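Local coordinates for Slr0280 protein (Synechocystis sp., PDB 5H3K) that is of unknown function but carries a domain of the phosphodiester glycosidase (NAGPA) family and may therefore cleave a sugar phosphodiester, at residues Ala175-Ser180 and Val250-Ser255; Gln105-Asp110 and Phe257-Asp262; Ile389-Thr392 and Gln396-Thr399; Gln452-Pro455 and Tyr461-Ile464; Trp67-Trp70 and Gln75-Thr78. All blocks are in the same frame, centred on the assembly; numbering follows the deposited sequence.

Contact 1. Residues Ala175-Ser180 and Val250-Ser255; sequences AFWQVS and VSTLTS
Segments 177-180 and 250-253 of the two strands run nearly antiparallel, at 158°, with axes 9.3 Å apart at the closest, the spacing of two sheets packed face on face. The side chains of Trp177 and Val250 come from opposite directions. Val250 CG1 lies over one face of the indole, offset toward the rim, 3.7 Å from the centroid of the Trp177 six-membered ring. This is a CH-pi contact. Val250 CB sits 3.5 Å from Trp177 CZ3. With chi1 at 56°, Trp177 CG lies between the backbone N and the carbonyl carbon, and the ring reaches across to Val250. Thr252 CG2 approaches the pyrrole side obliquely, 3.8 Å from Trp177 NE1. That nitrogen is buried and has no partner in the model. Thr252 OG1 instead accepts a hydrogen bond from Phe107 N. Val179 CG1 adds a looser touch, 4.5 Å from Val250 CG2. The carbonyl O of Ala175 lies in plane at the edge of the Trp177 ring. Each strand is the outermost of its own four-stranded antiparallel sheet. Leu259, on strand 258-264, packs against both Trp177 and Val250, while Ile190 of strand 185-190 covers Trp177 from within its own sheet.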
# COMPACT_ATOMS: atom_id res chain seq x y z
N ALA A 175 0.14 -29.48 -7.70
CA ALA A 175 0.54 -29.14 -6.35
C ALA A 175 0.41 -27.64 -6.12
O ALA A 175 0.75 -26.85 -6.99
CB ALA A 175 1.98 -29.60 -6.09
N PHE A 176 -0.09 -27.26 -4.96
CA PHE A 176 -0.11 -25.85 -4.59
C PHE A 176 1.32 -25.37 -4.36
O PHE A 176 2.16 -26.12 -3.86
CB PHE A 176 -0.93 -25.66 -3.32
CG PHE A 176 -2.34 -26.16 -3.44
CD1 PHE A 176 -3.10 -25.85 -4.55
CD2 PHE A 176 -2.89 -26.97 -2.45
CE1 PHE A 176 -4.42 -26.30 -4.67
CE2 PHE A 176 -4.20 -27.43 -2.56
CZ PHE A 176 -4.96 -27.09 -3.67
N TRP A 177 1.59 -24.12 -4.71
CA TRP A 177 2.92 -23.57 -4.51
C TRP A 177 2.88 -22.06 -4.31
O TRP A 177 1.89 -21.40 -4.66
CB TRP A 177 3.84 -23.95 -5.68
CG TRP A 177 3.28 -23.50 -7.00
CD1 TRP A 177 2.40 -24.19 -7.80
CD2 TRP A 177 3.55 -22.27 -7.67
NE1 TRP A 177 2.11 -23.45 -8.93
CE2 TRP A 177 2.81 -22.28 -8.88
CE3 TRP A 177 4.36 -21.16 -7.37
CZ2 TRP A 177 2.85 -21.21 -9.78
CZ3 TRP A 177 4.39 -20.10 -8.27
CH2 TRP A 177 3.63 -20.13 -9.46
N GLN A 178 3.95 -21.52 -3.74
CA GLN A 178 4.11 -20.08 -3.60
C GLN A 178 5.59 -19.73 -3.79
O GLN A 178 6.45 -20.62 -3.73
CB GLN A 178 3.63 -19.62 -2.23
CG GLN A 178 4.34 -20.30 -1.07
CD GLN A 178 3.74 -19.94 0.30
OE1 GLN A 178 4.25 -19.07 1.01
NE2 GLN A 178 2.66 -20.62 0.66
N VAL A 179 5.87 -18.46 -4.04
CA VAL A 179 7.24 -18.01 -4.25
C VAL A 179 7.47 -16.68 -3.55
O VAL A 179 6.62 -15.80 -3.61
CB VAL A 179 7.61 -17.96 -5.77
CG1 VAL A 179 6.57 -17.17 -6.56
CG2 VAL A 179 9.02 -17.39 -5.99
N SER A 180 8.60 -16.55 -2.85
CA SER A 180 8.98 -15.29 -2.21
C SER A 180 10.44 -14.93 -2.56
O SER A 180 11.27 -15.82 -2.69
CB SER A 180 8.79 -15.40 -0.69
OG SER A 180 9.26 -14.23 -0.02
N VAL A 250 7.48 -18.30 -12.34
CA VAL A 250 7.09 -19.70 -12.17
C VAL A 250 5.77 -20.00 -12.86
O VAL A 250 4.83 -19.22 -12.76
CB VAL A 250 6.96 -20.05 -10.67
CG1 VAL A 250 6.72 -21.54 -10.48
CG2 VAL A 250 8.20 -19.63 -9.93
N SER A 251 5.71 -21.13 -13.56
CA SER A 251 4.49 -21.54 -14.26
C SER A 251 4.32 -23.05 -14.22
O SER A 251 5.19 -23.77 -13.71
CB SER A 251 4.53 -21.06 -15.70
OG SER A 251 5.70 -21.54 -16.34
N THR A 252 3.20 -23.54 -14.75
CA THR A 252 2.92 -24.97 -14.72
C THR A 252 2.73 -25.54 -16.13
O THR A 252 2.47 -24.80 -17.08
CB THR A 252 1.69 -25.29 -13.86
OG1 THR A 252 0.51 -24.75 -14.47
CG2 THR A 252 1.84 -24.72 -12.45
N LEU A 253 2.89 -26.86 -16.24
CA LEU A 253 2.67 -27.58 -17.50
C LEU A 253 2.05 -28.93 -17.17
O LEU A 253 2.05 -29.35 -16.01
CB LEU A 253 3.99 -27.79 -18.24
CG LEU A 253 4.68 -26.58 -18.87
CD1 LEU A 253 6.02 -26.96 -19.49
CD2 LEU A 253 3.78 -25.92 -19.91
N THR A 254 1.52 -29.60 -18.19
CA THR A 254 0.97 -30.95 -18.02
C THR A 254 1.63 -31.91 -18.99
O THR A 254 2.43 -31.50 -19.84
CB THR A 254 -0.56 -30.99 -18.26
OG1 THR A 254 -0.85 -30.39 -19.53
CG2 THR A 254 -1.29 -30.24 -17.18
N SER A 255 1.30 -33.20 -18.85
CA SER A 255 1.83 -34.25 -19.72
C SER A 255 3.33 -34.17 -19.97
O SER A 255 3.75 -33.93 -21.11
CB SER A 255 1.08 -34.24 -21.06
OG SER A 255 -0.32 -34.27 -20.84

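Contact 2. Residues Gln105-Asp110 and Phe257-Asp262; sequences QWFSGD and FRLVID
Phe107 packs against Phe257 and the backbone of Arg258, and this is the tight part of the contact. The two phenylalanine side chains cross obliquely, with Phe107 CD1 4.0 Å from Phe257 CD2. Phe107 CB lies equally near the same Phe257 carbon. Deeper in, Phe107 CE1 comes within 3.6 Å of Arg258 O. Phe107 takes a left-handed backbone conformation (phi 50°), and the chain turns sharply there. The edge of its ring meets Trp106: Phe107 CD2 stands 3.6 Å above the centre of the Trp106 ring. The turn is tied by a straight bond from Trp106 N to Ser108 OG, 3.1 Å long. The contact is looser at Leu259, whose CD1 is 4.5 Å from Phe107 CZ. Phe107 and Leu259 are buried, while Phe257 and Arg258 are partly exposed on the solvent side. Arg258 turns its CB away from Phe107; its NE and NH2 bond to Pro256 O and Thr254 O. The loop between strands 101-105 and 112-119 thus packs against residues 257-259, on strand 258-264, which runs between strands 164-171 and 247-253. Leu171 of the former touches both phenylalanines, and Leu259 packs on Val188 and Ile190 of strand 185-190.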
# COMPACT_ATOMS: atom_id res chain seq x y z
N GLN A 105 -4.74 -20.71 -15.47
CA GLN A 105 -3.98 -21.92 -15.80
C GLN A 105 -3.37 -22.47 -14.52
O GLN A 105 -2.73 -21.74 -13.77
CB GLN A 105 -2.89 -21.64 -16.84
CG GLN A 105 -3.38 -21.57 -18.28
CD GLN A 105 -3.76 -22.94 -18.86
OE1 GLN A 105 -4.56 -23.67 -18.27
NE2 GLN A 105 -3.19 -23.28 -20.01
N TRP A 106 -3.59 -23.76 -14.27
CA TRP A 106 -3.03 -24.41 -13.09
C TRP A 106 -3.03 -25.92 -13.33
O TRP A 106 -4.02 -26.62 -13.06
CB TRP A 106 -3.82 -24.05 -11.82
CG TRP A 106 -3.19 -24.58 -10.55
CD1 TRP A 106 -2.07 -24.09 -9.92
CD2 TRP A 106 -3.63 -25.70 -9.77
NE1 TRP A 106 -1.80 -24.84 -8.80
CE2 TRP A 106 -2.73 -25.83 -8.69
CE3 TRP A 106 -4.69 -26.60 -9.89
CZ2 TRP A 106 -2.88 -26.83 -7.73
CZ3 TRP A 106 -4.83 -27.59 -8.93
CH2 TRP A 106 -3.93 -27.70 -7.87
N PHE A 107 -1.90 -26.41 -13.85
CA PHE A 107 -1.75 -27.81 -14.24
C PHE A 107 -2.92 -28.24 -15.12
O PHE A 107 -3.56 -29.26 -14.88
CB PHE A 107 -1.63 -28.69 -13.01
CG PHE A 107 -0.41 -28.39 -12.16
CD1 PHE A 107 0.84 -28.85 -12.53
CD2 PHE A 107 -0.52 -27.63 -11.00
CE1 PHE A 107 1.97 -28.57 -11.76
CE2 PHE A 107 0.60 -27.35 -10.23
CZ PHE A 107 1.84 -27.82 -10.61
N SER A 108 -3.19 -27.44 -16.15
CA SER A 108 -4.29 -27.69 -17.06
C SER A 108 -3.84 -27.61 -18.52
O SER A 108 -3.08 -26.71 -18.89
CB SER A 108 -5.44 -26.72 -16.78
OG SER A 108 -4.98 -25.43 -16.44
N GLY A 109 -4.30 -28.54 -19.35
CA GLY A 109 -4.05 -28.45 -20.78
C GLY A 109 -4.86 -27.32 -21.40
O GLY A 109 -4.37 -26.54 -22.22
N ASP A 110 -6.12 -27.24 -20.98
CA ASP A 110 -7.04 -26.18 -21.41
C ASP A 110 -7.16 -25.13 -20.33
O ASP A 110 -7.11 -25.47 -19.15
CB ASP A 110 -8.42 -26.78 -21.66
CG ASP A 110 -8.41 -27.85 -22.71
OD1 ASP A 110 -7.67 -27.69 -23.70
OD2 ASP A 110 -9.14 -28.85 -22.54
N PHE A 257 2.88 -33.46 -15.59
CA PHE A 257 2.77 -32.33 -14.67
C PHE A 257 4.17 -31.81 -14.34
O PHE A 257 5.06 -32.59 -14.00
CB PHE A 257 2.11 -32.77 -13.36
CG PHE A 257 0.67 -33.19 -13.50
CD1 PHE A 257 0.25 -34.43 -13.03
CD2 PHE A 257 -0.27 -32.34 -14.07
CE1 PHE A 257 -1.08 -34.82 -13.14
CE2 PHE A 257 -1.61 -32.72 -14.17
CZ PHE A 257 -2.01 -33.97 -13.71
N ARG A 258 4.36 -30.49 -14.46
CA ARG A 258 5.66 -29.89 -14.20
C ARG A 258 5.51 -28.50 -13.58
O ARG A 258 4.65 -27.72 -13.99
CB ARG A 258 6.44 -29.74 -15.51
CG ARG A 258 7.09 -31.03 -16.05
CD ARG A 258 7.49 -30.87 -17.50
NE ARG A 258 6.34 -30.98 -18.40
CZ ARG A 258 6.37 -30.71 -19.70
NH1 ARG A 258 7.49 -30.29 -20.26
NH2 ARG A 258 5.26 -30.85 -20.42
N LEU A 259 6.33 -28.20 -12.58
CA LEU A 259 6.46 -26.82 -12.13
C LEU A 259 7.72 -26.28 -12.80
O LEU A 259 8.80 -26.84 -12.65
CB LEU A 259 6.58 -26.72 -10.61
CG LEU A 259 6.46 -25.30 -10.04
CD1 LEU A 259 5.05 -24.76 -10.21
CD2 LEU A 259 6.89 -25.22 -8.58
N VAL A 260 7.56 -25.21 -13.57
CA VAL A 260 8.68 -24.63 -14.30
C VAL A 260 9.14 -23.36 -13.60
O VAL A 260 8.36 -22.42 -13.43
CB VAL A 260 8.26 -24.31 -15.74
CG1 VAL A 260 9.44 -23.75 -16.52
CG2 VAL A 260 7.73 -25.55 -16.42
N ILE A 261 10.41 -23.33 -13.20
CA ILE A 261 10.96 -22.16 -12.52
C ILE A 261 12.00 -21.47 -13.38
O ILE A 261 13.09 -21.99 -13.58
CB ILE A 261 11.60 -22.54 -11.17
CG1 ILE A 261 10.58 -23.23 -10.28
CG2 ILE A 261 12.17 -21.30 -10.48
CD1 ILE A 261 11.21 -23.99 -9.10
N ASP A 262 11.66 -20.29 -13.90
CA ASP A 262 12.59 -19.56 -14.75
C ASP A 262 13.26 -18.42 -13.98
O ASP A 262 12.58 -17.64 -13.30
CB ASP A 262 11.86 -19.02 -15.99
CG ASP A 262 11.34 -20.12 -16.89
OD1 ASP A 262 12.01 -21.16 -17.03
OD2 ASP A 262 10.25 -19.94 -17.49

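Contact 3. Residues Ile389-Thr392 and Gln396-Thr399; sequences IITT and QRLT
The guanidinium of Arg397 lies against Ile389, whose CG2 stands 3.5 Å above the centre of one face. Thr391 OG1 approaches the same group obliquely. The Arg397 chain bends at chi3 (137°), and this turns the flat group over the isoleucine methyl. The pair is diagonal across the strands, because Arg397 is bridged directly with Thr391 and lies beside it, pointing the same way. Ile389 also reaches its own partner: its CD1 is 3.6 Å from Thr399 CG2. Arg397 and Thr399 are exposed, and the arginine lies over the partly exposed Ile389. The opposite face carries Ile390 and Leu398, both buried, with CB atoms 4.3 Å apart. They form the antiparallel hydrogen-bonded pair. Ile390 N to Leu398 O and Leu398 N to Ile390 O are both 2.7 Å, and the first is nearly straight at 170°. Nearer the turn, Thr392 N donates to Gln396 O at 3.0 Å. A water joins the side chains there: it lies 2.9 Å from Thr392 OG1 and gives a weak bond to Gln396 OE1. Both of these oxygens also bond to Ser394 OG in the turn, which ties the hairpin end together through side chains. The contact is the tip of the beta hairpin of strands 379-392 and 397-403. On its other side strand 379-392 pairs with strand 481-488, where Ile389 and Thr391 bond to Asn484 and Asn482 through the backbone. Leu481 of that strand packs on Ile390 and Thr392, and Ile470 from a loop touches Leu398.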
# COMPACT_ATOMS: atom_id res chain seq x y z
N ILE A 389 -5.05 30.44 12.25
CA ILE A 389 -5.06 31.66 13.04
C ILE A 389 -5.78 31.38 14.35
O ILE A 389 -6.93 30.93 14.36
CB ILE A 389 -5.78 32.81 12.32
CG1 ILE A 389 -5.09 33.10 10.99
CG2 ILE A 389 -5.78 34.06 13.20
CD1 ILE A 389 -3.60 33.22 11.13
N ILE A 390 -5.08 31.63 15.45
CA ILE A 390 -5.68 31.50 16.77
C ILE A 390 -5.99 32.91 17.26
O ILE A 390 -5.08 33.73 17.37
CB ILE A 390 -4.71 30.83 17.75
CG1 ILE A 390 -4.25 29.47 17.22
CG2 ILE A 390 -5.36 30.69 19.14
CD1 ILE A 390 -3.28 28.75 18.16
N THR A 391 -7.27 33.17 17.54
CA THR A 391 -7.73 34.48 17.97
C THR A 391 -8.25 34.39 19.40
O THR A 391 -9.11 33.56 19.71
CB THR A 391 -8.87 35.00 17.06
OG1 THR A 391 -8.38 35.15 15.72
CG2 THR A 391 -9.39 36.36 17.54
N THR A 392 -7.73 35.24 20.28
CA THR A 392 -8.10 35.23 21.70
C THR A 392 -9.33 36.09 21.97
O THR A 392 -9.84 36.78 21.08
CB THR A 392 -6.98 35.78 22.59
OG1 THR A 392 -6.93 37.20 22.45
CG2 THR A 392 -5.63 35.17 22.24
N GLN A 396 -6.47 39.49 19.93
CA GLN A 396 -5.09 39.19 19.53
C GLN A 396 -5.04 37.95 18.64
O GLN A 396 -5.86 37.04 18.79
CB GLN A 396 -4.21 38.94 20.75
CG GLN A 396 -3.63 40.17 21.42
CD GLN A 396 -3.57 40.03 22.93
OE1 GLN A 396 -4.57 40.26 23.62
NE2 GLN A 396 -2.43 39.63 23.46
N ARG A 397 -4.08 37.92 17.72
CA ARG A 397 -3.95 36.79 16.81
C ARG A 397 -2.59 36.10 16.95
O ARG A 397 -1.57 36.77 17.09
CB ARG A 397 -4.13 37.25 15.36
CG ARG A 397 -5.52 37.75 15.04
CD ARG A 397 -5.61 38.21 13.62
NE ARG A 397 -6.85 37.74 13.01
CZ ARG A 397 -6.93 37.17 11.81
NH1 ARG A 397 -5.85 37.00 11.07
NH2 ARG A 397 -8.11 36.76 11.36
N LEU A 398 -2.59 34.77 16.89
CA LEU A 398 -1.35 34.02 16.77
C LEU A 398 -1.49 33.13 15.54
O LEU A 398 -2.60 32.67 15.22
CB LEU A 398 -1.12 33.14 18.00
CG LEU A 398 -0.85 33.81 19.35
CD1 LEU A 398 -0.84 32.77 20.48
CD2 LEU A 398 0.47 34.57 19.30
N THR A 399 -0.39 32.88 14.85
CA THR A 399 -0.43 31.97 13.70
C THR A 399 0.31 30.70 14.07
O THR A 399 1.47 30.74 14.48
CB THR A 399 0.22 32.57 12.45
OG1 THR A 399 1.64 32.53 12.58
CG2 THR A 399 -0.24 34.00 12.23
O HOH W 1 -4.91 37.66 24.48

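Contact 4. Residues Gln452-Pro455 and Tyr461-Ile464; sequences QQMP and YLII
Leu462 meets Met454 and Pro455 with its two methyl branches. Its CD1 is 3.7 Å from Met454 CB, and its CD2 is 3.8 Å from Pro455 O. CD1 also lies 3.9 Å from that same carbonyl oxygen, so Pro455 O rests against both branches. The contact is small and made by van der Waals packing. Met454 touches with the root of its side chain. The chain bends at chi2 and chi3: Met454 SD stands off, 5.6 Å from Leu462 CD1, while Met454 CE turns back to 4.7 Å from Leu462 CD2. The torsions of Leu462 account for its reach: CG is anti to the carbonyl carbon (chi1 -58°), and the extended chi2 carries CD1 out to Met454. Cutting this side chain back to an alanine here would remove both methyls and is likely to open a gap beneath Met454 CB and the Pro455 carbonyl.

In the next shell, Ile456 and Pro457, from the connection between the segments, also pack on Leu462, and Tyr423 touches it as well. Val434 touches Met454. The alpha carbons of Met454 and Leu462 are 8.6 Å apart, too far for strand pairing. Met454 instead forms backbone bonds with Tyr423, in the small antiparallel pair of strands 422-423 and 454-455. Tyr461 points away from this layer, and Arg414 makes a cation-pi contact with its ring. All this packing falls in the part of the chain matched to the phosphodiester glycosidase family. Strand 460-466 lies between strands 411-415 and 430-436 in a large mixed sheet, with backbone bonds from Leu462 to Tyr415 and from Ile463 to Tyr433. The two-stranded piece therefore packs over the Leu462 side of that sheet.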
# COMPACT_ATOMS: atom_id res chain seq x y z
N GLN A 452 8.59 12.84 29.74
CA GLN A 452 7.24 13.31 30.13
C GLN A 452 6.15 13.30 29.04
O GLN A 452 6.41 13.09 27.85
CB GLN A 452 7.27 14.61 30.96
CG GLN A 452 7.32 15.91 30.19
CD GLN A 452 7.74 17.07 31.07
OE1 GLN A 452 8.40 18.01 30.62
NE2 GLN A 452 7.37 17.01 32.35
N GLN A 453 4.90 13.52 29.47
CA GLN A 453 3.76 13.17 28.64
C GLN A 453 2.49 13.95 28.99
O GLN A 453 1.80 13.62 29.95
CB GLN A 453 3.52 11.67 28.79
CG GLN A 453 2.51 11.05 27.86
CD GLN A 453 2.63 9.53 27.84
OE1 GLN A 453 3.74 8.98 27.86
NE2 GLN A 453 1.49 8.85 27.82
N MET A 454 2.19 14.99 28.20
CA MET A 454 0.97 15.77 28.39
C MET A 454 -0.21 15.01 27.82
O MET A 454 -0.17 14.61 26.66
CB MET A 454 1.04 17.11 27.64
CG MET A 454 1.89 18.22 28.24
SD MET A 454 1.38 18.71 29.90
CE MET A 454 -0.40 18.72 29.72
N PRO A 455 -1.27 14.82 28.61
CA PRO A 455 -2.52 14.37 27.99
C PRO A 455 -3.05 15.48 27.07
O PRO A 455 -2.88 16.67 27.37
CB PRO A 455 -3.47 14.20 29.18
CG PRO A 455 -2.59 14.17 30.40
CD PRO A 455 -1.40 14.99 30.07
N TYR A 461 -7.30 20.72 22.97
CA TYR A 461 -6.05 20.56 22.24
C TYR A 461 -4.90 21.20 23.00
O TYR A 461 -5.12 21.86 24.02
CB TYR A 461 -6.14 21.17 20.84
CG TYR A 461 -6.55 22.64 20.80
CD1 TYR A 461 -5.59 23.65 20.81
CD2 TYR A 461 -7.89 23.00 20.73
CE1 TYR A 461 -5.96 24.99 20.76
CE2 TYR A 461 -8.27 24.32 20.68
CZ TYR A 461 -7.31 25.31 20.70
OH TYR A 461 -7.71 26.63 20.66
N LEU A 462 -3.69 21.00 22.50
CA LEU A 462 -2.52 21.63 23.10
C LEU A 462 -1.93 22.61 22.11
O LEU A 462 -1.91 22.35 20.90
CB LEU A 462 -1.47 20.58 23.46
CG LEU A 462 -1.89 19.48 24.42
CD1 LEU A 462 -0.72 18.54 24.70
CD2 LEU A 462 -2.41 20.11 25.73
N ILE A 463 -1.49 23.76 22.62
CA ILE A 463 -0.66 24.66 21.84
C ILE A 463 0.77 24.48 22.33
O ILE A 463 1.04 24.56 23.54
CB ILE A 463 -1.08 26.12 21.98
CG1 ILE A 463 -2.49 26.33 21.42
CG2 ILE A 463 -0.07 27.02 21.28
CD1 ILE A 463 -3.17 27.66 21.86
N ILE A 464 1.68 24.22 21.40
CA ILE A 464 3.09 24.00 21.72
C ILE A 464 3.92 25.15 21.15
O ILE A 464 3.86 25.45 19.95
CB ILE A 464 3.62 22.67 21.14
CG1 ILE A 464 2.91 21.47 21.79
CG2 ILE A 464 5.12 22.56 21.32
CD1 ILE A 464 3.10 21.39 23.29

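Contact 5. Residues Trp67-Trp70 and Gln75-Thr78; sequences WGQW and QTRT
Gln69 and Thr78 face each other as a non-hydrogen-bonded pair in the beta hairpin of strands 61-72 and 75-81. Their side chains lie side by side, and the bond between them is made at the ends. Gln69 NE2 donates to Thr78 OG1 at 2.9 Å and 163°, with the oxygen close to the amide plane. The same NE2 also bonds to Leu137 O, so two acceptors fix the rotation of this buried amide. A leucine in its place would lose the amide donor and would probably leave Thr78 OG1 and Leu137 O without this partner.

The next pair, Trp70 and Arg77, is hydrogen-bonded in both directions. Arg77 N reaches Trp70 O at 2.7 Å and 175°, nearly along the C=O axis. Trp70 N gives the longer bond, 3.0 Å to Arg77 O, and that oxygen also receives a CA-H contact from Gln69 CA at 3.1 Å. The polar ends find partners outside the pair. Trp70 NE1 bonds to Glu72 OE1, and Arg77 NH1 forms a salt bridge with Asp126 OD2. Thr78 N bonds to Thr128 OG1.

On the face away from Gln69, the indole of Trp70 covers the base of the arginine. With chi1 at 65°, Trp70 CG sits between the backbone N and the carbonyl carbon, and the ring comes over the neighbouring strand. The Arg77 guanidinium leads off from there toward Asp126. Arg77 CB stays under the ring in a CH-pi contact, 3.9 Å from the centroid of the Trp70 five-membered ring and 3.6 Å from Trp70 CE2.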
# COMPACT_ATOMS: atom_id res chain seq x y z
N TRP A 67 -11.41 -16.32 2.03
CA TRP A 67 -12.26 -17.34 1.41
C TRP A 67 -13.70 -17.16 1.86
O TRP A 67 -13.99 -16.55 2.90
CB TRP A 67 -11.76 -18.75 1.74
CG TRP A 67 -11.82 -19.04 3.19
CD1 TRP A 67 -10.84 -18.80 4.11
CD2 TRP A 67 -12.92 -19.61 3.91
NE1 TRP A 67 -11.27 -19.18 5.36
CE2 TRP A 67 -12.54 -19.69 5.26
CE3 TRP A 67 -14.19 -20.07 3.54
CZ2 TRP A 67 -13.39 -20.20 6.25
CZ3 TRP A 67 -15.03 -20.58 4.52
CH2 TRP A 67 -14.63 -20.63 5.86
N GLY A 68 -14.61 -17.68 1.04
CA GLY A 68 -16.02 -17.71 1.40
C GLY A 68 -16.70 -18.89 0.73
O GLY A 68 -16.27 -19.34 -0.34
N GLN A 69 -17.75 -19.40 1.36
CA GLN A 69 -18.53 -20.48 0.80
C GLN A 69 -19.99 -20.08 0.73
O GLN A 69 -20.50 -19.41 1.63
CB GLN A 69 -18.37 -21.77 1.62
CG GLN A 69 -17.05 -22.48 1.38
CD GLN A 69 -16.89 -23.73 2.22
OE1 GLN A 69 -17.39 -23.81 3.35
NE2 GLN A 69 -16.18 -24.72 1.68
N TRP A 70 -20.65 -20.46 -0.36
CA TRP A 70 -22.05 -20.12 -0.55
C TRP A 70 -22.82 -21.22 -1.27
O TRP A 70 -22.23 -22.19 -1.76
CB TRP A 70 -22.18 -18.79 -1.32
CG TRP A 70 -21.67 -18.85 -2.72
CD1 TRP A 70 -22.39 -19.10 -3.85
CD2 TRP A 70 -20.31 -18.65 -3.15
NE1 TRP A 70 -21.57 -19.06 -4.96
CE2 TRP A 70 -20.29 -18.79 -4.55
CE3 TRP A 70 -19.12 -18.37 -2.47
CZ2 TRP A 70 -19.11 -18.66 -5.29
CZ3 TRP A 70 -17.95 -18.24 -3.22
CH2 TRP A 70 -17.96 -18.38 -4.61
N GLN A 75 -25.78 -26.56 -4.48
CA GLN A 75 -24.41 -26.99 -4.17
C GLN A 75 -23.68 -25.98 -3.30
O GLN A 75 -23.97 -24.79 -3.33
CB GLN A 75 -23.60 -27.16 -5.45
CG GLN A 75 -23.99 -28.32 -6.35
CD GLN A 75 -23.10 -28.38 -7.57
OE1 GLN A 75 -21.97 -27.87 -7.56
NE2 GLN A 75 -23.60 -29.00 -8.64
N THR A 76 -22.70 -26.46 -2.54
CA THR A 76 -21.81 -25.58 -1.80
C THR A 76 -20.62 -25.19 -2.68
O THR A 76 -19.88 -26.05 -3.16
CB THR A 76 -21.30 -26.24 -0.51
OG1 THR A 76 -22.41 -26.61 0.30
CG2 THR A 76 -20.40 -25.29 0.26
N ARG A 77 -20.44 -23.89 -2.91
CA ARG A 77 -19.32 -23.41 -3.71
C ARG A 77 -18.28 -22.80 -2.80
O ARG A 77 -18.62 -22.25 -1.75
CB ARG A 77 -19.78 -22.37 -4.74
CG ARG A 77 -20.90 -22.84 -5.67
CD ARG A 77 -20.43 -23.96 -6.60
NE ARG A 77 -21.48 -24.33 -7.55
CZ ARG A 77 -21.65 -23.75 -8.73
NH1 ARG A 77 -20.83 -22.78 -9.13
NH2 ARG A 77 -22.63 -24.14 -9.53
N THR A 78 -17.02 -22.89 -3.20
CA THR A 78 -15.94 -22.27 -2.44
C THR A 78 -15.21 -21.26 -3.30
O THR A 78 -14.80 -21.57 -4.43
CB THR A 78 -14.92 -23.31 -1.93
OG1 THR A 78 -15.60 -24.32 -1.18
CG2 THR A 78 -13.87 -22.62 -1.04

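Overall arrangement
Contacts 1 and 2 form one packed unit, with centres 6 Å apart. They share neighbouring strands, joined by a probable hydrogen bond from Val260 N to Ser251 O at 2.8 Å. Ala175 O also lies 3.3 Å from Phe107 CE2. Contact 1 is nested inside the chain loop closed by contact 2. Contact 5 shares a mixed sheet with strand 101-105, which leads into contact 2; its centre is 24 and 26 Å from those of contacts 1 and 2. Contacts 3 and 4 lie beyond the centre of the chain, with centres 65 and 56 Å from contact 1. They belong to one region: their centres are 19 Å apart, and Ile390 CD1 is 3.9 Å from Ile463 CD1.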